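PDB 4HVT: post-proline cleaving enzyme from Rickettsia typhi, which probably acts as a serine-type oligopeptidase of the prolyl oligopeptidase family, cleaving short peptides after proline. Local coordinates for residues Ile59-Lys72 with Ser497-Gly509. Residues are numbered along the deposited sequence; the frame is centred on the assembly and turned at random.
Sequences IKKEIETIFYDQRK and SRIKNEVWVKNAG
I66 and V503 interlock two nearly antiparallel helices, each serving as a knob in a hole of the other. I66 enters among R498, I499, E502 and V503, its CD1 3.8 Å from E502 CB, while V503 sits among I59, E62, I63 and I66. The two branches of V503 share the work: with CG1 anti to the backbone N (chi1 -178°), that methyl meets I59 CD1 at 3.7 Å, leaving CG2 to face I63 and I66. Branched aliphatic side chains suit this seam because they fill the helix grooves with rigid methyls. I59 and I63 both cross V503 at about a right angle.

Polar groups close both ends. R498 runs past I66 in the opposite direction; extended from CG to NE, it carries its guanidinium past I66, whose CG2 lies over one face near the rim, while carboxylates take the edge. There R498 NH2 forms a 2.8 Å salt bridge to D69 OD2 on the anti side, and R498 NE a nearly straight one (171°) to E502 OE2. R71 NH2 reaches the same D69 OD2 on its syn side, so one carboxylate oxygen bonds both arginines and probably eases their repulsion; E502 gives R498 a second negative partner. At the other end N507 ND2 splits its hydrogens between V503 O and E62 OE2, the latter 3.2 Å away, with carboxylate and amide planes 79° apart.

The contact joins helix 56-67 of the N-terminal region to helix 498-505 of the alpha/beta-hydrolase domain. I59 and F67 also touch helix 688-706, W504 and V505 rest on strand 510-514 of the central sheet, and the amine of K72 bonds F67 O and, just beyond strand 82-87, M88 O.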
loop_
_atom_site.group_PDB
_atom_site.type_symbol
_atom_site.label_atom_id
_atom_site.label_comp_id
_atom_site.label_asym_id
_atom_site.label_seq_id
_atom_site.Cartn_x
_atom_site.Cartn_y
_atom_site.Cartn_z
ATOM N N ILE A 59 -0.055 -22.296 -16.319
ATOM C CA ILE A 59 0.026 -21.138 -15.376
ATOM C C ILE A 59 1.436 -20.514 -15.393
ATOM O O ILE A 59 1.571 -19.332 -15.598
ATOM C CB ILE A 59 -0.349 -21.544 -13.933
ATOM C CG1 ILE A 59 -1.814 -22.014 -13.795
ATOM C CG2 ILE A 59 -0.103 -20.399 -12.958
ATOM C CD1 ILE A 59 -2.867 -20.940 -14.001
ATOM N N LYS A 60 2.496 -21.297 -15.212
ATOM C CA LYS A 60 3.853 -20.732 -15.332
ATOM C C LYS A 60 4.069 -19.981 -16.663
ATOM O O LYS A 60 4.569 -18.859 -16.708
ATOM C CB LYS A 60 4.898 -21.816 -15.166
ATOM C CG LYS A 60 6.320 -21.453 -15.539
ATOM C CD LYS A 60 7.220 -22.646 -15.205
ATOM C CE LYS A 60 8.629 -22.227 -14.851
ATOM N NZ LYS A 60 9.471 -22.358 -16.052
ATOM N N LYS A 61 3.703 -20.603 -17.773
ATOM C CA LYS A 61 3.857 -19.912 -19.049
ATOM C C LYS A 61 3.149 -18.553 -19.086
ATOM O O LYS A 61 3.737 -17.536 -19.519
ATOM C CB LYS A 61 3.370 -20.808 -20.217
ATOM C CG LYS A 61 3.467 -20.164 -21.587
ATOM C CD LYS A 61 2.662 -20.953 -22.621
ATOM C CE LYS A 61 3.228 -20.842 -24.023
ATOM N NZ LYS A 61 2.766 -21.944 -24.914
ATOM N N GLU A 62 1.903 -18.543 -18.623
ATOM C CA GLU A 62 1.075 -17.358 -18.709
ATOM C C GLU A 62 1.630 -16.254 -17.833
ATOM O O GLU A 62 1.673 -15.117 -18.253
ATOM C CB GLU A 62 -0.359 -17.660 -18.318
ATOM C CG GLU A 62 -1.004 -18.676 -19.218
ATOM C CD GLU A 62 -2.222 -18.146 -19.902
ATOM O OE1 GLU A 62 -2.097 -17.065 -20.551
ATOM O OE2 GLU A 62 -3.275 -18.813 -19.803
ATOM N N ILE A 63 2.090 -16.608 -16.630
ATOM C CA ILE A 63 2.607 -15.591 -15.705
ATOM C C ILE A 63 3.933 -15.020 -16.155
ATOM O O ILE A 63 4.157 -13.814 -16.117
ATOM C CB ILE A 63 2.822 -16.201 -14.309
ATOM C CG1 ILE A 63 1.523 -16.819 -13.787
ATOM C CG2 ILE A 63 3.478 -15.188 -13.405
ATOM C CD1 ILE A 63 0.635 -15.936 -12.985
ATOM N N GLU A 64 4.824 -15.903 -16.605
ATOM C CA GLU A 64 6.114 -15.464 -17.110
ATOM C C GLU A 64 5.950 -14.548 -18.347
ATOM O O GLU A 64 6.639 -13.534 -18.466
ATOM C CB GLU A 64 7.020 -16.651 -17.376
ATOM C CG GLU A 64 7.425 -17.334 -16.077
ATOM C CD GLU A 64 8.517 -18.357 -16.221
ATOM O OE1 GLU A 64 8.702 -18.896 -17.330
ATOM O OE2 GLU A 64 9.176 -18.630 -15.202
ATOM N N THR A 65 5.005 -14.868 -19.212
ATOM C CA THR A 65 4.759 -14.018 -20.391
ATOM C C THR A 65 4.401 -12.605 -19.955
ATOM O O THR A 65 4.756 -11.645 -20.631
ATOM C CB THR A 65 3.630 -14.569 -21.278
ATOM O OG1 THR A 65 4.038 -15.849 -21.736
ATOM C CG2 THR A 65 3.358 -13.678 -22.495
ATOM N N ILE A 66 3.662 -12.489 -18.863
ATOM C CA ILE A 66 3.204 -11.174 -18.414
ATOM C C ILE A 66 4.319 -10.447 -17.657
ATOM O O ILE A 66 4.595 -9.264 -17.898
ATOM C CB ILE A 66 1.956 -11.266 -17.528
ATOM C CG1 ILE A 66 0.741 -11.685 -18.370
ATOM C CG2 ILE A 66 1.686 -9.936 -16.854
ATOM C CD1 ILE A 66 -0.388 -12.310 -17.571
ATOM N N PHE A 67 4.946 -11.140 -16.722
ATOM C CA PHE A 67 5.906 -10.498 -15.851
ATOM C C PHE A 67 7.154 -10.062 -16.599
ATOM O O PHE A 67 7.753 -9.021 -16.264
ATOM C CB PHE A 67 6.319 -11.409 -14.679
ATOM C CG PHE A 67 5.463 -11.296 -13.463
ATOM C CD1 PHE A 67 4.141 -11.695 -13.470
ATOM C CD2 PHE A 67 6.011 -10.891 -12.269
ATOM C CE1 PHE A 67 3.369 -11.641 -12.315
ATOM C CE2 PHE A 67 5.233 -10.820 -11.123
ATOM C CZ PHE A 67 3.914 -11.204 -11.153
ATOM N N TYR A 68 7.539 -10.828 -17.630
ATOM C CA TYR A 68 8.776 -10.538 -18.371
ATOM C C TYR A 68 8.476 -9.926 -19.727
ATOM O O TYR A 68 9.319 -9.933 -20.617
ATOM C CB TYR A 68 9.632 -11.807 -18.528
ATOM C CG TYR A 68 9.879 -12.524 -17.206
ATOM C CD1 TYR A 68 10.071 -11.807 -16.018
ATOM C CD2 TYR A 68 9.927 -13.923 -17.146
ATOM C CE1 TYR A 68 10.278 -12.459 -14.815
ATOM C CE2 TYR A 68 10.157 -14.589 -15.939
ATOM C CZ TYR A 68 10.303 -13.854 -14.767
ATOM O OH TYR A 68 10.554 -14.495 -13.551
ATOM N N ASP A 69 7.259 -9.430 -19.901
ATOM C CA ASP A 69 6.854 -8.843 -21.182
ATOM C C ASP A 69 7.580 -7.513 -21.429
ATOM O O ASP A 69 7.487 -6.573 -20.647
ATOM C CB ASP A 69 5.328 -8.676 -21.172
ATOM C CG ASP A 69 4.746 -8.262 -22.500
ATOM O OD1 ASP A 69 5.481 -8.222 -23.489
ATOM O OD2 ASP A 69 3.518 -7.992 -22.513
ATOM N N GLN A 70 8.302 -7.428 -22.549
ATOM C CA GLN A 70 8.886 -6.148 -22.928
ATOM C C GLN A 70 7.802 -5.110 -23.304
ATOM O O GLN A 70 8.100 -3.930 -23.418
ATOM C CB GLN A 70 9.874 -6.335 -24.099
ATOM C CG GLN A 70 11.141 -7.093 -23.727
ATOM C CD GLN A 70 11.905 -6.435 -22.602
ATOM O OE1 GLN A 70 12.323 -5.285 -22.722
ATOM N NE2 GLN A 70 12.079 -7.148 -21.481
ATOM N N ARG A 71 6.556 -5.530 -23.491
ATOM C CA ARG A 71 5.477 -4.567 -23.772
ATOM C C ARG A 71 4.754 -4.079 -22.518
ATOM O O ARG A 71 3.775 -3.386 -22.632
ATOM C CB ARG A 71 4.477 -5.116 -24.807
ATOM C CG ARG A 71 5.085 -5.550 -26.135
ATOM C CD ARG A 71 4.059 -6.376 -26.949
ATOM N NE ARG A 71 3.504 -7.302 -25.978
ATOM C CZ ARG A 71 2.423 -8.073 -26.078
ATOM N NH1 ARG A 71 1.703 -8.197 -27.219
ATOM N NH2 ARG A 71 2.120 -8.806 -24.991
ATOM N N LYS A 72 5.234 -4.412 -21.319
ATOM C CA LYS A 72 4.667 -3.778 -20.071
ATOM C C LYS A 72 4.716 -2.262 -20.145
ATOM O O LYS A 72 5.660 -1.691 -20.718
ATOM C CB LYS A 72 5.426 -4.203 -18.809
ATOM C CG LYS A 72 5.265 -5.646 -18.432
ATOM C CD LYS A 72 5.877 -5.932 -17.050
ATOM C CE LYS A 72 7.376 -5.801 -17.011
ATOM N NZ LYS A 72 7.924 -6.234 -15.676
ATOM N N SER A 497 -6.135 -5.338 -13.378
ATOM C CA SER A 497 -5.093 -6.327 -13.113
ATOM C C SER A 497 -4.853 -7.204 -14.312
ATOM O O SER A 497 -5.681 -8.062 -14.640
ATOM C CB SER A 497 -5.478 -7.210 -11.928
ATOM O OG SER A 497 -4.492 -8.243 -11.754
ATOM N N ARG A 498 -3.696 -7.029 -14.926
ATOM C CA ARG A 498 -3.332 -7.824 -16.057
ATOM C C ARG A 498 -3.253 -9.307 -15.685
ATOM O O ARG A 498 -3.724 -10.167 -16.425
ATOM C CB ARG A 498 -2.013 -7.324 -16.610
ATOM C CG ARG A 498 -1.774 -7.821 -17.973
ATOM C CD ARG A 498 -0.610 -7.118 -18.622
ATOM N NE ARG A 498 -0.242 -7.971 -19.716
ATOM C CZ ARG A 498 0.931 -7.974 -20.316
ATOM N NH1 ARG A 498 1.859 -7.105 -19.967
ATOM N NH2 ARG A 498 1.132 -8.827 -21.306
ATOM N N ILE A 499 -2.665 -9.615 -14.529
ATOM C CA ILE A 499 -2.511 -11.008 -14.169
ATOM C C ILE A 499 -3.883 -11.674 -13.966
ATOM O O ILE A 499 -4.136 -12.762 -14.461
ATOM C CB ILE A 499 -1.668 -11.203 -12.884
ATOM C CG1 ILE A 499 -0.227 -10.707 -13.069
ATOM C CG2 ILE A 499 -1.665 -12.677 -12.519
ATOM C CD1 ILE A 499 0.638 -11.648 -13.891
ATOM N N LYS A 500 -4.750 -11.058 -13.181
ATOM C CA LYS A 500 -6.050 -11.666 -12.915
ATOM C C LYS A 500 -6.866 -11.754 -14.199
ATOM O O LYS A 500 -7.475 -12.763 -14.494
ATOM C CB LYS A 500 -6.821 -10.878 -11.837
ATOM N N ASN A 501 -6.871 -10.676 -14.997
ATOM C CA ASN A 501 -7.656 -10.697 -16.214
ATOM C C ASN A 501 -7.184 -11.736 -17.215
ATOM O O ASN A 501 -7.987 -12.418 -17.851
ATOM C CB ASN A 501 -7.643 -9.314 -16.895
ATOM C CG ASN A 501 -8.524 -8.302 -16.172
ATOM O OD1 ASN A 501 -9.414 -8.674 -15.399
ATOM N ND2 ASN A 501 -8.243 -7.030 -16.358
ATOM N N GLU A 502 -5.869 -11.840 -17.377
ATOM C CA GLU A 502 -5.327 -12.751 -18.396
ATOM C C GLU A 502 -5.176 -14.180 -17.919
ATOM O O GLU A 502 -5.424 -15.091 -18.669
ATOM C CB GLU A 502 -3.989 -12.258 -18.897
ATOM C CG GLU A 502 -4.059 -10.890 -19.550
ATOM C CD GLU A 502 -3.170 -10.821 -20.739
ATOM O OE1 GLU A 502 -3.572 -11.460 -21.758
ATOM O OE2 GLU A 502 -2.119 -10.133 -20.664
ATOM N N VAL A 503 -4.765 -14.384 -16.676
ATOM C CA VAL A 503 -4.560 -15.735 -16.188
ATOM C C VAL A 503 -5.853 -16.359 -15.692
ATOM O O VAL A 503 -6.063 -17.535 -15.930
ATOM C CB VAL A 503 -3.513 -15.844 -15.096
ATOM C CG1 VAL A 503 -3.370 -17.302 -14.715
ATOM C CG2 VAL A 503 -2.200 -15.277 -15.615
ATOM N N TRP A 504 -6.706 -15.572 -15.038
ATOM C CA TRP A 504 -7.941 -16.074 -14.459
ATOM C C TRP A 504 -9.156 -15.869 -15.404
ATOM O O TRP A 504 -9.756 -16.849 -15.817
ATOM C CB TRP A 504 -8.153 -15.489 -13.044
ATOM C CG TRP A 504 -9.172 -16.260 -12.220
ATOM C CD1 TRP A 504 -10.448 -15.871 -11.983
ATOM C CD2 TRP A 504 -9.015 -17.525 -11.612
ATOM N NE1 TRP A 504 -11.111 -16.816 -11.284
ATOM C CE2 TRP A 504 -10.248 -17.844 -11.006
ATOM C CE3 TRP A 504 -7.956 -18.439 -11.511
ATOM C CZ2 TRP A 504 -10.458 -19.042 -10.297
ATOM C CZ3 TRP A 504 -8.165 -19.628 -10.813
ATOM C CH2 TRP A 504 -9.416 -19.916 -10.223
ATOM N N VAL A 505 -9.489 -14.619 -15.742
ATOM C CA VAL A 505 -10.787 -14.291 -16.368
ATOM C C VAL A 505 -10.817 -14.727 -17.829
ATOM O O VAL A 505 -11.844 -15.230 -18.315
ATOM C CB VAL A 505 -11.160 -12.794 -16.246
ATOM C CG1 VAL A 505 -12.576 -12.554 -16.737
ATOM C CG2 VAL A 505 -11.076 -12.321 -14.789
ATOM N N LYS A 506 -9.684 -14.620 -18.498
ATOM C CA LYS A 506 -9.556 -15.120 -19.890
ATOM C C LYS A 506 -9.699 -16.628 -20.006
ATOM O O LYS A 506 -10.020 -17.162 -21.077
ATOM C CB LYS A 506 -8.218 -14.656 -20.491
ATOM C CG LYS A 506 -7.914 -15.105 -21.924
ATOM C CD LYS A 506 -6.642 -14.413 -22.398
ATOM C CE LYS A 506 -6.387 -14.524 -23.902
ATOM N NZ LYS A 506 -5.265 -13.599 -24.262
ATOM N N ASN A 507 -9.461 -17.337 -18.911
ATOM C CA ASN A 507 -9.666 -18.762 -18.835
ATOM C C ASN A 507 -11.043 -19.120 -18.237
ATOM O O ASN A 507 -11.279 -20.268 -17.815
ATOM C CB ASN A 507 -8.470 -19.349 -18.061
ATOM C CG ASN A 507 -7.247 -19.455 -18.928
ATOM O OD1 ASN A 507 -7.335 -19.960 -20.045
ATOM N ND2 ASN A 507 -6.113 -19.034 -18.437
ATOM N N ALA A 508 -11.918 -18.116 -18.229
ATOM C CA ALA A 508 -13.352 -18.193 -17.895
ATOM C C ALA A 508 -13.613 -18.285 -16.376
ATOM O O ALA A 508 -14.722 -18.596 -15.952
ATOM C CB ALA A 508 -14.068 -19.304 -18.672
ATOM N N GLY A 509 -12.586 -17.931 -15.592
ATOM C CA GLY A 509 -12.782 -17.674 -14.164
ATOM C C GLY A 509 -13.495 -16.363 -13.954
ATOM O O GLY A 509 -13.422 -15.438 -14.788
#